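Local coordinates for sensor protein kinase HptS (Staphylococcus aureus, PDB 6LKI) that acts as a membrane sensor histidine kinase of a two-component system, probably detecting hexose phosphate outside the cell and relaying the signal by phosphorylation, at residues N82-S87 with N129-N134. Residues are numbered along the deposited sequence; the frame is centred on the assembly and turned at random.
Sequences NMYLFS and NILYAN
The Tyr84 ring has the carbonyl oxygen of Leu131 at its edge, near the ring plane, with Tyr84 CD1 3.9 Å from Leu131 O. On the other side of the ring, Tyr84 CE2 lies in plane at the edge of the Phe86 ring. Tyr132 CB is placed obliquely to the Tyr84 ring, as Tyr84 CB is to the Tyr132 ring. Alongside the carbonyl, the Leu131 side chain crosses the tyrosine at a slant, Leu131 CB standing 3.9 Å from Tyr84 CD1 and Leu131 CD1 4.1 Å from Tyr84 CE1. Its chi1 (-54°) sets CG anti to the carbonyl carbon, and the extended chi2 (178°) carries CD1 toward Tyr84 CE1. Tyr132 CB lies 3.9 Å from Tyr84 CB, while Tyr132 CD1 is 4.0 Å from Tyr84 CB.

No hydrogen bond spans the contact: Leu131 O approaches Tyr84 CA at 3.7 Å, a van der Waals distance. Each hydroxyl instead reaches a strand of the other sheet, Tyr84 OH bonding His163 ND1 on 163-169 and Tyr132 OH bonding Ala105 O on 97-106. Leu131 and Tyr132 both face Ile123 in a classic beta bulge, which is consistent with two consecutive residues reaching Tyr84.

These segments belong to edge strands of two separate antiparallel sheets, joined here by side-chain packing and the Leu131 carbonyl. Two such sheets after a long N-terminal helix are consistent with a tandem PAS-like (double Cache) sensor domain, whose subdomains would meet here. Backbone hydrogen bonding of Tyr84 with Met104 ties 84-92 to strand 97-106; farther along, Phe86 packs on Ile20 of helix 2-31.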
loop_
_atom_site.group_PDB
_atom_site.type_symbol
_atom_site.label_atom_id
_atom_site.label_comp_id
_atom_site.label_asym_id
_atom_site.label_seq_id
_atom_site.Cartn_x
_atom_site.Cartn_y
_atom_site.Cartn_z
ATOM N N ASN B 82 -6.494 8.886 12.273
ATOM C CA ASN B 82 -7.224 9.786 13.153
ATOM C C ASN B 82 -7.025 11.250 12.786
ATOM O O ASN B 82 -7.421 12.131 13.558
ATOM C CB ASN B 82 -6.811 9.553 14.607
ATOM C CG ASN B 82 -7.121 8.149 15.082
ATOM O OD1 ASN B 82 -7.964 7.460 14.507
ATOM N ND2 ASN B 82 -6.439 7.716 16.136
ATOM N N MET B 83 -6.419 11.528 11.636
ATOM C CA MET B 83 -6.219 12.881 11.145
ATOM C C MET B 83 -7.054 13.111 9.893
ATOM O O MET B 83 -7.632 12.184 9.318
ATOM C CB MET B 83 -4.738 13.144 10.844
ATOM C CG MET B 83 -3.804 12.913 12.016
ATOM S SD MET B 83 -2.083 13.137 11.538
ATOM C CE MET B 83 -1.246 12.662 13.048
ATOM N N TYR B 84 -7.106 14.369 9.473
ATOM C CA TYR B 84 -7.837 14.772 8.280
ATOM C C TYR B 84 -6.866 14.851 7.109
ATOM O O TYR B 84 -5.939 15.669 7.123
ATOM C CB TYR B 84 -8.529 16.117 8.496
ATOM C CG TYR B 84 -9.184 16.683 7.257
ATOM C CD1 TYR B 84 -10.202 15.993 6.610
ATOM C CD2 TYR B 84 -8.793 17.910 6.738
ATOM C CE1 TYR B 84 -10.807 16.507 5.478
ATOM C CE2 TYR B 84 -9.393 18.432 5.607
ATOM C CZ TYR B 84 -10.399 17.726 4.983
ATOM O OH TYR B 84 -11.000 18.240 3.856
ATOM N N LEU B 85 -7.072 14.000 6.106
ATOM C CA LEU B 85 -6.276 14.066 4.886
ATOM C C LEU B 85 -6.636 15.343 4.139
ATOM O O LEU B 85 -7.746 15.475 3.613
ATOM C CB LEU B 85 -6.514 12.834 4.020
ATOM C CG LEU B 85 -5.747 12.809 2.697
ATOM C CD1 LEU B 85 -4.256 12.995 2.940
ATOM C CD2 LEU B 85 -6.011 11.516 1.940
ATOM N N PHE B 86 -5.581 16.080 3.988
ATOM C CA PHE B 86 -5.952 17.440 3.619
ATOM C C PHE B 86 -5.405 17.865 2.262
ATOM O O PHE B 86 -6.122 18.506 1.489
ATOM C CB PHE B 86 -5.478 18.420 4.700
ATOM C CG PHE B 86 -5.751 19.866 4.377
ATOM C CD1 PHE B 86 -7.007 20.411 4.573
ATOM C CD2 PHE B 86 -4.743 20.683 3.892
ATOM C CE1 PHE B 86 -7.262 21.736 4.279
ATOM C CE2 PHE B 86 -4.993 22.014 3.599
ATOM C CZ PHE B 86 -6.255 22.539 3.793
ATOM N N SER B 87 -4.411 17.246 1.698
ATOM C CA SER B 87 -3.968 17.403 0.321
ATOM C C SER B 87 -3.133 16.200 -0.094
ATOM O O SER B 87 -2.468 15.568 0.731
ATOM C CB SER B 87 -3.162 18.694 0.131
ATOM O OG SER B 87 -1.934 18.638 0.831
ATOM N N ASN B 129 -19.445 10.503 5.431
ATOM C CA ASN B 129 -18.407 9.830 6.203
ATOM C C ASN B 129 -17.673 10.829 7.090
ATOM O O ASN B 129 -17.364 11.943 6.663
ATOM C CB ASN B 129 -17.394 9.147 5.282
ATOM C CG ASN B 129 -17.995 8.022 4.465
ATOM O OD1 ASN B 129 -18.887 7.309 4.924
ATOM N ND2 ASN B 129 -17.511 7.863 3.240
ATOM N N ILE B 130 -17.368 10.420 8.318
ATOM C CA ILE B 130 -16.619 11.275 9.236
ATOM C C ILE B 130 -15.148 11.259 8.836
ATOM O O ILE B 130 -14.512 10.201 8.808
ATOM C CB ILE B 130 -16.798 10.828 10.694
ATOM C CG1 ILE B 130 -18.243 11.051 11.147
ATOM C CG2 ILE B 130 -15.835 11.583 11.601
ATOM C CD1 ILE B 130 -18.491 10.705 12.599
ATOM N N LEU B 131 -14.606 12.438 8.522
ATOM C CA LEU B 131 -13.208 12.580 8.141
ATOM C C LEU B 131 -12.352 13.254 9.203
ATOM O O LEU B 131 -11.121 13.204 9.105
ATOM C CB LEU B 131 -13.088 13.370 6.830
ATOM C CG LEU B 131 -13.883 12.846 5.635
ATOM C CD1 LEU B 131 -13.696 13.760 4.437
ATOM C CD2 LEU B 131 -13.472 11.422 5.296
ATOM N N TYR B 132 -12.962 13.881 10.207
ATOM C CA TYR B 132 -12.217 14.465 11.312
ATOM C C TYR B 132 -13.159 14.653 12.490
ATOM O O TYR B 132 -14.354 14.902 12.310
ATOM C CB TYR B 132 -11.570 15.803 10.932
ATOM C CG TYR B 132 -10.816 16.447 12.077
ATOM C CD1 TYR B 132 -9.525 16.047 12.394
ATOM C CD2 TYR B 132 -11.402 17.446 12.846
ATOM C CE1 TYR B 132 -8.835 16.628 13.442
ATOM C CE2 TYR B 132 -10.719 18.029 13.896
ATOM C CZ TYR B 132 -9.436 17.617 14.190
ATOM O OH TYR B 132 -8.752 18.198 15.233
ATOM N N ALA B 133 -12.604 14.535 13.695
ATOM C CA ALA B 133 -13.373 14.721 14.918
ATOM C C ALA B 133 -12.414 14.911 16.080
ATOM O O ALA B 133 -11.531 14.075 16.295
ATOM C CB ALA B 133 -14.296 13.525 15.181
ATOM N N ASN B 134 -12.579 16.008 16.819
ATOM C CA ASN B 134 -11.871 16.216 18.074
ATOM C C ASN B 134 -12.718 15.812 19.276
ATOM O O ASN B 134 -12.432 16.226 20.404
ATOM C CB ASN B 134 -11.414 17.672 18.200
ATOM C CG ASN B 134 -12.553 18.665 18.048
ATOM O OD1 ASN B 134 -13.723 18.288 17.979
ATOM N ND2 ASN B 134 -12.211 19.946 17.996
#